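Local atomic coordinates of oligopeptide ABC transporter, periplasmic oligopeptide-binding protein, putative (Thermotoga maritima MSB8, PDB entry 5IPW), a protein that probably binds oligopeptides in the periplasm and hands them to an ABC transporter for uptake. Residues Ala125-Ala129 with His130-Phe134; Glu471-Glu474 with Arg475-Tyr479. All blocks are in the same frame, centred on the assembly; numbering follows the deposited sequence.

Contact 1: Ala125-Ala129 with His130-Phe134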
loop_
_atom_site.group_PDB
_atom_site.type_symbol
_atom_site.label_atom_id
_atom_site.label_comp_id
_atom_site.label_asym_id
_atom_site.label_seq_id
_atom_site.Cartn_x
_atom_site.Cartn_y
_atom_site.Cartn_z
ATOM N N ALA A 125 -21.364 -15.089 -18.782
ATOM C CA ALA A 125 -21.062 -16.436 -18.302
ATOM C C ALA A 125 -21.002 -16.475 -16.776
ATOM O O ALA A 125 -20.658 -15.478 -16.143
ATOM C CB ALA A 125 -19.755 -16.926 -18.897
ATOM N N PRO A 126 -21.350 -17.624 -16.174
ATOM C CA PRO A 126 -21.363 -17.699 -14.713
ATOM C C PRO A 126 -19.983 -17.681 -14.062
ATOM O O PRO A 126 -19.038 -18.298 -14.547
ATOM C CB PRO A 126 -22.077 -19.023 -14.420
ATOM C CG PRO A 126 -22.019 -19.794 -15.690
ATOM C CD PRO A 126 -21.986 -18.797 -16.798
ATOM N N TYR A 127 -19.895 -16.959 -12.954
ATOM C CA TYR A 127 -18.691 -16.908 -12.157
ATOM C C TYR A 127 -18.876 -17.847 -10.982
ATOM O O TYR A 127 -19.879 -17.757 -10.265
ATOM C CB TYR A 127 -18.447 -15.493 -11.650
ATOM C CG TYR A 127 -17.305 -15.392 -10.683
ATOM C CD1 TYR A 127 -16.017 -15.698 -11.072
ATOM C CD2 TYR A 127 -17.518 -15.003 -9.367
ATOM C CE1 TYR A 127 -14.960 -15.610 -10.184
ATOM C CE2 TYR A 127 -16.466 -14.917 -8.468
ATOM C CZ TYR A 127 -15.190 -15.216 -8.887
ATOM O OH TYR A 127 -14.147 -15.110 -8.002
ATOM N N THR A 128 -17.898 -18.733 -10.792
ATOM C CA THR A 128 -17.958 -19.765 -9.771
ATOM C C THR A 128 -16.601 -19.884 -9.121
ATOM O O THR A 128 -15.644 -19.243 -9.550
ATOM C CB THR A 128 -18.337 -21.130 -10.373
ATOM O OG1 THR A 128 -17.273 -21.600 -11.208
ATOM C CG2 THR A 128 -19.610 -21.015 -11.200
ATOM N N ALA A 129 -16.519 -20.723 -8.094
ATOM C CA ALA A 129 -15.261 -20.964 -7.399
ATOM C C ALA A 129 -14.265 -21.714 -8.271
ATOM O O ALA A 129 -13.071 -21.714 -7.984
ATOM C CB ALA A 129 -15.509 -21.732 -6.114
ATOM N N HIS A 130 -14.746 -22.347 -9.336
ATOM C CA HIS A 130 -13.848 -23.026 -10.262
ATOM C C HIS A 130 -12.952 -22.032 -10.998
ATOM O O HIS A 130 -11.818 -22.363 -11.340
ATOM C CB HIS A 130 -14.633 -23.900 -11.236
ATOM C CG HIS A 130 -15.552 -24.861 -10.549
ATOM N ND1 HIS A 130 -15.092 -25.876 -9.739
ATOM C CD2 HIS A 130 -16.904 -24.930 -10.512
ATOM C CE1 HIS A 130 -16.122 -26.537 -9.242
ATOM N NE2 HIS A 130 -17.232 -25.984 -9.695
ATOM N N ASP A 131 -13.440 -20.812 -11.214
ATOM C CA ASP A 131 -12.610 -19.756 -11.802
ATOM C C ASP A 131 -11.440 -19.351 -10.901
ATOM O O ASP A 131 -10.383 -18.944 -11.391
ATOM C CB ASP A 131 -13.459 -18.534 -12.128
ATOM C CG ASP A 131 -14.399 -18.781 -13.278
ATOM O OD1 ASP A 131 -13.975 -19.438 -14.253
ATOM O OD2 ASP A 131 -15.556 -18.316 -13.214
ATOM N N ILE A 132 -11.635 -19.442 -9.590
ATOM C CA ILE A 132 -10.563 -19.170 -8.647
ATOM C C ILE A 132 -9.566 -20.316 -8.683
ATOM O O ILE A 132 -8.361 -20.086 -8.755
ATOM C CB ILE A 132 -11.090 -18.976 -7.218
ATOM C CG1 ILE A 132 -12.026 -17.761 -7.184
ATOM C CG2 ILE A 132 -9.927 -18.792 -6.243
ATOM C CD1 ILE A 132 -12.748 -17.546 -5.871
ATOM N N VAL A 133 -10.071 -21.546 -8.657
ATOM C CA VAL A 133 -9.205 -22.731 -8.688
ATOM C C VAL A 133 -8.390 -22.728 -9.977
ATOM O O VAL A 133 -7.177 -22.925 -9.972
ATOM C CB VAL A 133 -10.017 -24.039 -8.594
ATOM C CG1 VAL A 133 -9.116 -25.245 -8.803
ATOM C CG2 VAL A 133 -10.721 -24.141 -7.246
ATOM N N PHE A 134 -9.072 -22.504 -11.087
ATOM C CA PHE A 134 -8.407 -22.377 -12.370
ATOM C C PHE A 134 -7.247 -21.390 -12.278
ATOM O O PHE A 134 -6.140 -21.671 -12.725
ATOM C CB PHE A 134 -9.393 -21.904 -13.428
ATOM C CG PHE A 134 -8.747 -21.572 -14.730
ATOM C CD1 PHE A 134 -8.269 -22.576 -15.551
ATOM C CD2 PHE A 134 -8.596 -20.256 -15.128
ATOM C CE1 PHE A 134 -7.664 -22.275 -16.754
ATOM C CE2 PHE A 134 -7.993 -19.947 -16.331
ATOM C CZ PHE A 134 -7.524 -20.957 -17.144
HETATM O O HOH W 1 -17.015 -20.565 -13.730
#
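Y127 and D131 cross at a slant where the chain enters a helix, the planes of ring and carboxylate 15° apart. The ring reaches this place because CG is anti to the backbone N (chi1 173°). Followed outward from CB, the side chain of Y127 first brings CD1 to 3.4 Å from D131 OD2, next CE1 to 3.8 Å from D131 CB, and lastly OH to 3.5 Å from I132 CG1; the hydroxyl itself is hydrogen-bonded to T188 O. A phenylalanine here would probably leave T188 O without this partner and I132 without the hydroxyl that touches CG1. T128 is the N-cap, its OG1 accepting from H130 N at 3.2 Å; T128 and D131 make a capping box, in which D131 OD2 takes a weak bond from T128 N at 3.4 Å. A water links T128 OG1, D131 OD2 and P126 O, and W121 NE1 also donates to D131 OD2, so several partners fix this carboxylate. Backbone turns follow, V133 N bonding to A129 O. The cap thus starts helix 129-140, whose residues A129 and I132 pack on strand 166-171 and V133 on strand 157-163 of an antiparallel sheet.

Contact 2: Glu471-Glu474 with Arg475-Tyr479; sequences ENLE and RSLFY
E474 folds its side chain back over the first turn of the helix that follows it and grips S476 twice with one carboxylate oxygen. CG stands anti to the backbone N (chi1 168°), and a bend at chi2 (-93°) turns the carboxylate toward the start of the helix. There S476 N donates to E474 OE2 at 2.7 Å, coming from above the carboxylate plane, whereas S476 OG donates to the same E474 OE2 at 2.8 Å on its syn lone pair. The second oxygen adds less: L477 N lies 3.5 Å from E474 OE1, a weak bond. The N-H groups of S476 and, weakly, L477 thus meet a negative charge, which the helix dipole would probably steady. The main chain does its share, F478 N pointing almost straight at E474 O, 3.0 Å away with an N-H...O angle of 178°.

This polar grip belongs to the solvent side, where E474, R475 and S476 are all exposed. The apolar side of the turn is formed by L473, its CB 4.2 Å from F478 CB and its CD1 4.0 Å from F478 CA; the meeting with L477 is looser, 4.4 Å between L473 CD2 and L477 CD2. Behind it, F478 is buried against T444 of strand 440-445 and M490 of strand 489-494. Strand 467-472 runs parallel to 440-445, which in turn runs parallel to 489-494, and helix 475-484 leads from the first to the last of these: a beta-alpha-beta crossover, with E474 as the N-cap at its strand-to-helix turn.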
loop_
_atom_site.group_PDB
_atom_site.type_symbol
_atom_site.label_atom_id
_atom_site.label_comp_id
_atom_site.label_asym_id
_atom_site.label_seq_id
_atom_site.Cartn_x
_atom_site.Cartn_y
_atom_site.Cartn_z
ATOM N N GLU A 471 27.970 13.399 4.629
ATOM C CA GLU A 471 28.511 12.845 3.392
ATOM C C GLU A 471 27.366 12.338 2.524
ATOM O O GLU A 471 26.486 11.610 2.984
ATOM C CB GLU A 471 29.581 11.762 3.646
ATOM C CG GLU A 471 29.110 10.456 4.284
ATOM C CD GLU A 471 30.229 9.420 4.433
ATOM O OE1 GLU A 471 29.927 8.272 4.819
ATOM O OE2 GLU A 471 31.408 9.737 4.162
ATOM N N ASN A 472 27.377 12.769 1.270
ATOM C CA ASN A 472 26.392 12.359 0.294
ATOM C C ASN A 472 27.032 11.348 -0.639
ATOM O O ASN A 472 27.897 11.696 -1.439
ATOM C CB ASN A 472 25.908 13.574 -0.496
ATOM C CG ASN A 472 24.842 13.222 -1.519
ATOM O OD1 ASN A 472 23.917 12.466 -1.230
ATOM N ND2 ASN A 472 24.970 13.764 -2.721
ATOM N N LEU A 473 26.615 10.093 -0.531
ATOM C CA LEU A 473 27.203 9.031 -1.332
ATOM C C LEU A 473 26.293 8.648 -2.476
ATOM O O LEU A 473 25.070 8.749 -2.383
ATOM C CB LEU A 473 27.478 7.792 -0.475
ATOM C CG LEU A 473 28.186 8.020 0.865
ATOM C CD1 LEU A 473 28.403 6.689 1.574
ATOM C CD2 LEU A 473 29.503 8.757 0.671
ATOM N N GLU A 474 26.908 8.200 -3.559
ATOM C CA GLU A 474 26.185 7.594 -4.662
ATOM C C GLU A 474 25.446 6.320 -4.182
ATOM O O GLU A 474 25.949 5.576 -3.342
ATOM C CB GLU A 474 27.169 7.326 -5.809
ATOM C CG GLU A 474 26.659 6.445 -6.934
ATOM C CD GLU A 474 26.994 4.984 -6.728
ATOM O OE1 GLU A 474 28.133 4.673 -6.311
ATOM O OE2 GLU A 474 26.110 4.143 -6.989
ATOM N N ARG A 475 24.244 6.109 -4.716
ATOM C CA ARG A 475 23.319 5.039 -4.293
ATOM C C ARG A 475 23.975 3.699 -3.919
ATOM O O ARG A 475 23.767 3.187 -2.823
ATOM C CB ARG A 475 22.287 4.786 -5.403
ATOM C CG ARG A 475 21.025 4.051 -4.969
ATOM C CD ARG A 475 20.040 4.991 -4.296
ATOM N NE ARG A 475 18.651 4.574 -4.489
ATOM C CZ ARG A 475 17.584 5.290 -4.127
ATOM N NH1 ARG A 475 17.725 6.480 -3.539
ATOM N NH2 ARG A 475 16.363 4.815 -4.354
ATOM N N SER A 476 24.743 3.125 -4.839
ATOM C CA SER A 476 25.307 1.792 -4.632
ATOM C C SER A 476 26.433 1.767 -3.597
ATOM O O SER A 476 26.622 0.754 -2.928
ATOM C CB SER A 476 25.793 1.178 -5.952
ATOM O OG SER A 476 27.101 1.615 -6.275
ATOM N N LEU A 477 27.183 2.862 -3.477
ATOM C CA LEU A 477 28.229 2.950 -2.461
ATOM C C LEU A 477 27.598 3.065 -1.078
ATOM O O LEU A 477 28.054 2.442 -0.123
ATOM C CB LEU A 477 29.162 4.142 -2.716
ATOM C CG LEU A 477 30.372 4.264 -1.769
ATOM C CD1 LEU A 477 31.355 3.120 -1.968
ATOM C CD2 LEU A 477 31.083 5.592 -1.959
ATOM N N PHE A 478 26.554 3.885 -0.995
ATOM C CA PHE A 478 25.710 4.011 0.194
ATOM C C PHE A 478 25.276 2.638 0.704
ATOM O O PHE A 478 25.365 2.361 1.897
ATOM C CB PHE A 478 24.487 4.866 -0.173
ATOM C CG PHE A 478 23.526 5.118 0.957
ATOM C CD1 PHE A 478 23.709 6.193 1.818
ATOM C CD2 PHE A 478 22.405 4.323 1.122
ATOM C CE1 PHE A 478 22.813 6.444 2.847
ATOM C CE2 PHE A 478 21.506 4.569 2.146
ATOM C CZ PHE A 478 21.710 5.628 3.011
ATOM N N TYR A 479 24.818 1.780 -0.207
ATOM C CA TYR A 479 24.318 0.454 0.156
ATOM C C TYR A 479 25.432 -0.514 0.532
ATOM O O TYR A 479 25.237 -1.375 1.394
ATOM C CB TYR A 479 23.476 -0.150 -0.977
ATOM C CG TYR A 479 22.027 0.283 -0.973
ATOM C CD1 TYR A 479 21.194 -0.005 0.110
ATOM C CD2 TYR A 479 21.477 0.959 -2.060
ATOM C CE1 TYR A 479 19.867 0.390 0.119
ATOM C CE2 TYR A 479 20.149 1.353 -2.064
ATOM C CZ TYR A 479 19.351 1.070 -0.971
ATOM O OH TYR A 479 18.033 1.461 -0.981
#

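In the fold
Contacts 1 and 2 both begin a helix with a side-chain N-cap, yet they lie on opposite sides of the chain's centre, their own centres about 50 Å apart, and share no element. Contact 1 is partly buried: its cap pairs a threonine hydroxyl with an aspartate three residues on, joined by a water, and a tryptophan holds the aspartate from outside; its helix lies on an antiparallel sheet. Contact 2 is a surface contact in which a single glutamate does the capping with its own carboxylate, at the turn between an outermost strand of a mixed sheet and the helix that follows. Only its phenylalanine is buried, whereas contact 1 sinks its tyrosine, an alanine, aspartate and isoleucine together.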